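Local coordinates for protein LD10117p (PDB 5HJQ) that acts through its TBC domain as a GTPase-activating protein for Rab35 in synaptic vesicle protein recycling, and binds phosphoinositides through that domain, at residues Y303-V308 against H352-I357; G133-M138 against D178-V183. One frame throughout, in Å; residues are numbered along the deposited sequence.

Contact 1 (Y303-V308 against H352-I357); sequences YRVALV and HAAFSI. With I3P (D-myo-inositol-1,4,5-triphosphate), chain B.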
loop_
_atom_site.group_PDB
_atom_site.type_symbol
_atom_site.label_atom_id
_atom_site.label_comp_id
_atom_site.label_asym_id
_atom_site.label_seq_id
_atom_site.Cartn_x
_atom_site.Cartn_y
_atom_site.Cartn_z
ATOM N N TYR A 303 7.774 -2.833 -2.302
ATOM C CA TYR A 303 8.845 -3.828 -2.226
ATOM C C TYR A 303 9.984 -3.290 -1.374
ATOM O O TYR A 303 10.475 -3.970 -0.475
ATOM C CB TYR A 303 9.389 -4.196 -3.613
ATOM C CG TYR A 303 8.451 -4.957 -4.529
ATOM C CD1 TYR A 303 7.175 -5.318 -4.122
ATOM C CD2 TYR A 303 8.857 -5.323 -5.809
ATOM C CE1 TYR A 303 6.325 -6.016 -4.966
ATOM C CE2 TYR A 303 8.018 -6.022 -6.658
ATOM C CZ TYR A 303 6.754 -6.367 -6.233
ATOM O OH TYR A 303 5.927 -7.066 -7.083
ATOM N N ARG A 304 10.390 -2.058 -1.670
ATOM C CA ARG A 304 11.493 -1.405 -0.974
ATOM C C ARG A 304 11.256 -1.318 0.529
ATOM O O ARG A 304 12.127 -1.668 1.321
ATOM C CB ARG A 304 11.720 0.002 -1.532
ATOM C CG ARG A 304 12.094 0.068 -3.002
ATOM C CD ARG A 304 12.153 1.524 -3.474
ATOM N NE ARG A 304 12.762 1.654 -4.793
ATOM C CZ ARG A 304 14.073 1.656 -5.008
ATOM N NH1 ARG A 304 14.913 1.533 -3.989
ATOM N NH2 ARG A 304 14.542 1.775 -6.241
ATOM N N VAL A 305 10.074 -0.845 0.912
ATOM C CA VAL A 305 9.732 -0.648 2.317
ATOM C C VAL A 305 9.715 -1.982 3.062
ATOM O O VAL A 305 10.050 -2.054 4.246
ATOM C CB VAL A 305 8.364 0.062 2.456
ATOM C CG1 VAL A 305 7.997 0.252 3.918
ATOM C CG2 VAL A 305 8.397 1.405 1.742
ATOM N N ALA A 306 9.341 -3.041 2.354
ATOM C CA ALA A 306 9.346 -4.384 2.917
ATOM C C ALA A 306 10.761 -4.796 3.316
ATOM O O ALA A 306 10.976 -5.351 4.393
ATOM C CB ALA A 306 8.756 -5.374 1.924
ATOM N N LEU A 307 11.721 -4.512 2.440
ATOM C CA LEU A 307 13.129 -4.787 2.711
ATOM C C LEU A 307 13.620 -4.028 3.939
ATOM O O LEU A 307 14.281 -4.596 4.811
ATOM C CB LEU A 307 13.990 -4.423 1.499
ATOM C CG LEU A 307 13.668 -5.130 0.183
ATOM C CD1 LEU A 307 14.608 -4.660 -0.914
ATOM C CD2 LEU A 307 13.748 -6.649 0.356
ATOM N N VAL A 308 13.285 -2.739 3.990
ATOM C CA VAL A 308 13.698 -1.859 5.079
ATOM C C VAL A 308 13.188 -2.357 6.421
ATOM O O VAL A 308 13.939 -2.425 7.394
ATOM C CB VAL A 308 13.199 -0.412 4.854
ATOM C CG1 VAL A 308 13.513 0.460 6.058
ATOM C CG2 VAL A 308 13.827 0.163 3.615
ATOM N N HIS A 352 14.020 7.130 3.471
ATOM C CA HIS A 352 15.404 7.357 3.069
ATOM C C HIS A 352 16.097 6.029 2.759
ATOM O O HIS A 352 16.789 5.893 1.747
ATOM C CB HIS A 352 16.174 8.109 4.155
ATOM C CG HIS A 352 17.526 8.579 3.714
ATOM N ND1 HIS A 352 17.713 9.776 3.054
ATOM C CD2 HIS A 352 18.746 8.010 3.814
ATOM C CE1 HIS A 352 18.996 9.927 2.780
ATOM N NE2 HIS A 352 19.647 8.866 3.231
ATOM N N ALA A 353 15.895 5.055 3.637
ATOM C CA ALA A 353 16.499 3.734 3.480
ATOM C C ALA A 353 16.018 3.036 2.213
ATOM O O ALA A 353 16.820 2.514 1.441
ATOM C CB ALA A 353 16.202 2.875 4.698
ATOM N N ALA A 354 14.706 3.057 1.998
ATOM C CA ALA A 354 14.078 2.333 0.895
ATOM C C ALA A 354 14.635 2.718 -0.467
ATOM O O ALA A 354 14.848 1.859 -1.325
ATOM C CB ALA A 354 12.572 2.555 0.922
ATOM N N PHE A 355 14.877 4.009 -0.661
ATOM C CA PHE A 355 15.323 4.497 -1.956
ATOM C C PHE A 355 16.846 4.534 -2.059
ATOM O O PHE A 355 17.397 4.874 -3.104
ATOM C CB PHE A 355 14.723 5.878 -2.232
ATOM C CG PHE A 355 13.228 5.861 -2.361
ATOM C CD1 PHE A 355 12.623 5.226 -3.432
ATOM C CD2 PHE A 355 12.427 6.459 -1.405
ATOM C CE1 PHE A 355 11.246 5.201 -3.557
ATOM C CE2 PHE A 355 11.049 6.435 -1.522
ATOM C CZ PHE A 355 10.458 5.808 -2.601
ATOM N N SER A 356 17.519 4.174 -0.972
ATOM C CA SER A 356 18.966 3.989 -1.000
ATOM C C SER A 356 19.313 2.665 -1.677
ATOM O O SER A 356 20.423 2.477 -2.174
ATOM C CB SER A 356 19.544 4.023 0.414
ATOM O OG SER A 356 19.307 5.273 1.035
ATOM N N ILE A 357 18.341 1.756 -1.694
ATOM C CA ILE A 357 18.534 0.397 -2.196
ATOM C C ILE A 357 18.686 0.345 -3.716
ATOM O O ILE A 357 17.793 0.756 -4.458
ATOM C CB ILE A 357 17.366 -0.509 -1.770
ATOM C CG1 ILE A 357 17.350 -0.658 -0.246
ATOM C CG2 ILE A 357 17.472 -1.872 -2.436
ATOM C CD1 ILE A 357 16.128 -1.370 0.295
HETATM C C1 I3P B . 17.744 1.603 -10.317
HETATM C C2 I3P B . 18.169 1.800 -11.762
HETATM C C3 I3P B . 17.016 1.589 -12.745
HETATM C C4 I3P B . 15.605 1.915 -12.256
HETATM C C5 I3P B . 15.393 2.309 -10.798
HETATM C C6 I3P B . 16.675 2.603 -10.005
HETATM O O1 I3P B . 18.827 1.812 -9.393
HETATM O O2 I3P B . 18.648 3.103 -11.914
HETATM O O3 I3P B . 17.268 2.375 -13.907
HETATM O O4 I3P B . 14.788 0.757 -12.520
HETATM O O5 I3P B . 14.571 3.450 -10.761
HETATM O O6 I3P B . 16.402 2.553 -8.609
HETATM P P1 I3P B . 20.349 1.476 -9.784
HETATM O O11 I3P B . 20.854 2.484 -10.755
HETATM O O12 I3P B . 21.197 1.545 -8.533
HETATM O O13 I3P B . 20.455 0.059 -10.379
HETATM P P4 I3P B . 13.652 0.879 -13.650
HETATM O O41 I3P B . 13.765 2.223 -14.329
HETATM O O42 I3P B . 12.278 0.747 -12.992
HETATM O O43 I3P B . 13.837 -0.250 -14.692
HETATM P P5 I3P B . 13.687 3.729 -9.488
HETATM O O51 I3P B . 12.663 4.755 -9.811
HETATM O O52 I3P B . 12.993 2.459 -9.066
HETATM O O53 I3P B . 14.544 4.230 -8.355
#

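Contact 2 (G133-M138 against D178-V183); sequences GFYWEM and DRIVNV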
loop_
_atom_site.group_PDB
_atom_site.type_symbol
_atom_site.label_atom_id
_atom_site.label_comp_id
_atom_site.label_asym_id
_atom_site.label_seq_id
_atom_site.Cartn_x
_atom_site.Cartn_y
_atom_site.Cartn_z
ATOM N N GLY A 133 -19.711 11.742 -14.716
ATOM C CA GLY A 133 -20.543 11.282 -13.620
ATOM C C GLY A 133 -20.709 9.775 -13.635
ATOM O O GLY A 133 -21.637 9.235 -13.029
ATOM N N PHE A 134 -19.789 9.103 -14.324
ATOM C CA PHE A 134 -19.841 7.657 -14.538
ATOM C C PHE A 134 -20.016 6.861 -13.248
ATOM O O PHE A 134 -20.746 5.870 -13.221
ATOM C CB PHE A 134 -18.574 7.193 -15.261
ATOM C CG PHE A 134 -18.621 5.765 -15.712
ATOM C CD1 PHE A 134 -19.452 5.381 -16.751
ATOM C CD2 PHE A 134 -17.826 4.805 -15.107
ATOM C CE1 PHE A 134 -19.497 4.066 -17.172
ATOM C CE2 PHE A 134 -17.864 3.488 -15.525
ATOM C CZ PHE A 134 -18.701 3.118 -16.559
ATOM N N TYR A 135 -19.352 7.304 -12.184
ATOM C CA TYR A 135 -19.432 6.628 -10.893
ATOM C C TYR A 135 -20.867 6.478 -10.400
ATOM O O TYR A 135 -21.307 5.383 -10.061
ATOM C CB TYR A 135 -18.614 7.376 -9.840
ATOM C CG TYR A 135 -18.679 6.733 -8.473
ATOM C CD1 TYR A 135 -18.219 5.438 -8.275
ATOM C CD2 TYR A 135 -19.212 7.413 -7.384
ATOM C CE1 TYR A 135 -18.279 4.836 -7.031
ATOM C CE2 TYR A 135 -19.274 6.818 -6.131
ATOM C CZ TYR A 135 -18.804 5.527 -5.963
ATOM O OH TYR A 135 -18.861 4.919 -4.729
ATOM N N TRP A 136 -21.593 7.589 -10.369
ATOM C CA TRP A 136 -22.939 7.602 -9.809
ATOM C C TRP A 136 -23.924 6.804 -10.652
ATOM O O TRP A 136 -24.912 6.283 -10.135
ATOM C CB TRP A 136 -23.410 9.044 -9.637
ATOM C CG TRP A 136 -22.519 9.777 -8.697
ATOM C CD1 TRP A 136 -21.638 10.772 -9.002
ATOM C CD2 TRP A 136 -22.382 9.534 -7.293
ATOM N NE1 TRP A 136 -20.976 11.180 -7.868
ATOM C CE2 TRP A 136 -21.415 10.434 -6.807
ATOM C CE3 TRP A 136 -22.993 8.649 -6.399
ATOM C CZ2 TRP A 136 -21.045 10.474 -5.465
ATOM C CZ3 TRP A 136 -22.626 8.691 -5.069
ATOM C CH2 TRP A 136 -21.662 9.599 -4.613
ATOM N N GLU A 137 -23.648 6.696 -11.947
ATOM C CA GLU A 137 -24.402 5.785 -12.796
ATOM C C GLU A 137 -24.244 4.359 -12.280
ATOM O O GLU A 137 -25.225 3.636 -12.106
ATOM C CB GLU A 137 -23.936 5.879 -14.246
ATOM C CG GLU A 137 -24.737 5.009 -15.196
ATOM C CD GLU A 137 -26.211 5.367 -15.201
ATOM O OE1 GLU A 137 -26.532 6.577 -15.257
ATOM O OE2 GLU A 137 -27.048 4.440 -15.136
ATOM N N MET A 138 -22.995 3.969 -12.035
ATOM C CA MET A 138 -22.685 2.657 -11.476
ATOM C C MET A 138 -23.341 2.470 -10.112
ATOM O O MET A 138 -23.925 1.423 -9.833
ATOM C CB MET A 138 -21.172 2.471 -11.353
ATOM C CG MET A 138 -20.403 2.570 -12.663
ATOM S SD MET A 138 -20.701 1.175 -13.764
ATOM C CE MET A 138 -21.913 1.883 -14.876
ATOM N N ASP A 178 -17.209 0.803 1.464
ATOM C CA ASP A 178 -17.986 -0.377 1.103
ATOM C C ASP A 178 -18.723 -0.180 -0.213
ATOM O O ASP A 178 -18.851 -1.115 -1.005
ATOM C CB ASP A 178 -18.985 -0.725 2.209
ATOM C CG ASP A 178 -18.309 -1.060 3.523
ATOM O OD1 ASP A 178 -17.155 -1.538 3.493
ATOM O OD2 ASP A 178 -18.934 -0.850 4.587
ATOM N N ARG A 179 -19.205 1.036 -0.448
ATOM C CA ARG A 179 -19.912 1.336 -1.686
ATOM C C ARG A 179 -18.958 1.352 -2.875
ATOM O O ARG A 179 -19.295 0.865 -3.954
ATOM C CB ARG A 179 -20.650 2.675 -1.584
ATOM C CG ARG A 179 -21.360 3.072 -2.869
ATOM C CD ARG A 179 -22.524 4.014 -2.605
ATOM N NE ARG A 179 -22.092 5.325 -2.129
ATOM C CZ ARG A 179 -22.924 6.301 -1.784
ATOM N NH1 ARG A 179 -24.233 6.111 -1.857
ATOM N NH2 ARG A 179 -22.449 7.465 -1.362
ATOM N N ILE A 180 -17.770 1.913 -2.678
ATOM C CA ILE A 180 -16.788 2.003 -3.753
ATOM C C ILE A 180 -16.330 0.622 -4.226
ATOM O O ILE A 180 -16.294 0.354 -5.428
ATOM C CB ILE A 180 -15.552 2.819 -3.329
ATOM C CG1 ILE A 180 -15.936 4.272 -3.050
ATOM C CG2 ILE A 180 -14.488 2.770 -4.413
ATOM C CD1 ILE A 180 -14.740 5.174 -2.810
ATOM N N VAL A 181 -15.987 -0.252 -3.284
ATOM C CA VAL A 181 -15.497 -1.583 -3.638
ATOM C C VAL A 181 -16.606 -2.422 -4.274
ATOM O O VAL A 181 -16.336 -3.290 -5.104
ATOM C CB VAL A 181 -14.911 -2.329 -2.414
ATOM C CG1 VAL A 181 -13.722 -1.570 -1.851
ATOM C CG2 VAL A 181 -15.968 -2.534 -1.341
ATOM N N ASN A 182 -17.852 -2.153 -3.893
ATOM C CA ASN A 182 -18.995 -2.806 -4.520
ATOM C C ASN A 182 -19.110 -2.397 -5.977
ATOM O O ASN A 182 -19.326 -3.235 -6.853
ATOM C CB ASN A 182 -20.290 -2.472 -3.779
ATOM C CG ASN A 182 -20.637 -3.500 -2.717
ATOM O OD1 ASN A 182 -21.483 -4.369 -2.931
ATOM N ND2 ASN A 182 -19.984 -3.406 -1.566
ATOM N N VAL A 183 -18.961 -1.099 -6.225
ATOM C CA VAL A 183 -18.993 -0.558 -7.577
ATOM C C VAL A 183 -17.848 -1.119 -8.414
ATOM O O VAL A 183 -18.051 -1.537 -9.556
ATOM C CB VAL A 183 -18.916 0.983 -7.567
ATOM C CG1 VAL A 183 -18.682 1.514 -8.970
ATOM C CG2 VAL A 183 -20.187 1.580 -6.967
#

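Contact 1 (Y303-V308 against H352-I357)
Arg-304 reaches past Ala-354 and places one guanidinium nitrogen, NH1, between two backbone carbonyls. NH1 donates to Ala-354 O at 2.7 Å and to Ile-357 O at 3.0 Å. The second bond uses a lone pair of Ile-357 O in the carbonyl plane; at Ala-354 O the donor is tilted 18° from that plane. Both oxygens lie close to the guanidinium plane, so the pair of bonds fixes its rotation. The other nitrogen, NH2, gives a hydrogen bond to phosphate oxygen O52 of the inositol trisphosphate at 3.3 Å. The Arg-304 chain runs extended from CG to NE, and this carries the charged end out to the ligand. Phe-355 CD1 sits over one guanidinium face and also touches Arg-304 CD at 3.7 Å.

Behind the arginine the packing is apolar. Val-308 CG2 presses on the backbone of Ala-354, 3.5 Å from its CA, and meets Ala-353 CB. Leu-307 CD1 touches Ile-357 CD1 at 3.8 Å. The short segment axes approach to 8.4 Å at 112°, with Ala-354 opposite Arg-304 where the backbones come nearest. Farther out, Phe-355 rests on Cys-293 and Glu-297, and its carbonyl accepts from Arg-358. Lys-98, Arg-102, Lys-300 and Arg-358 also bind the ligand. This is the basic phosphoinositide pocket of the Skywalker TBC domain, with Arg-304 held by the carbonyls of Ala-354 and Ile-357.

Contact 2 (G133-M138 against D178-V183)
Tyr-135 packs against Val-183, Ile-180 and Arg-179. Its CE1 lies 3.8 Å from Val-183 CG2, and its ring crosses the valine side chain obliquely. Tyr-135 OH lies against the CG1 methylene of Ile-180 at 3.4 Å and against CG of Arg-179 at 3.6 Å. CG of Tyr-135 is anti to the backbone N (chi1 179°), which sends the ring across to helix 171-187. Met-138 joins through its base: CB touches Val-183 CG1 at 3.6 Å, while the bent chain carries the sulfur away.

The aromatic and cationic groups meet at steep angles. Trp-136 turns its six-membered ring edge to Arg-179, with CZ3 3.9 Å from NH2. That ring edge stands over one face of the guanidinium, the two planes 87° apart. Within its own helix, Tyr-135 CD2 lies over the centre of one face of the Trp-136 ring.

No hydrogen bond joins the two segments. The polar ends share a partner on helix 210-221 instead. Glu-210 OE2 accepts a hydrogen bond from Tyr-135 OH and forms a salt bridge with Arg-179 NE. Arg-179 NH1 has a weak bond to Thr-146 O. Ile-180 also packs on helix 210-221, at Ala-213 and Leu-217. The direct contact is van der Waals packing between short helical segments that run nearly perpendicular, at 88°. One carboxylate takes both the tyrosine hydroxyl and the arginine NE, and so links the three helices.

How the contacts relate
From the N terminus, the chain first forms contact 2. Helix 134-143 leads into a long non-helical stretch, and helix 171-187 then closes the loop of 39 residues between the segments. The chain runs on through helices 197-204 to 284-297 before contact 1 opens on helix 300-317. Contact 1 closes 43 intervening residues later at residues 352-357, on helix 347-356. The two loops follow in series and neither nest nor cross. The centres of contact 1 and contact 2 are about 35 Å apart, on opposite sides of the chain's centre. Contact 2 ties together earlier helices of the all-helical TBC domain. Contact 1 joins its later helices at the ligand pocket.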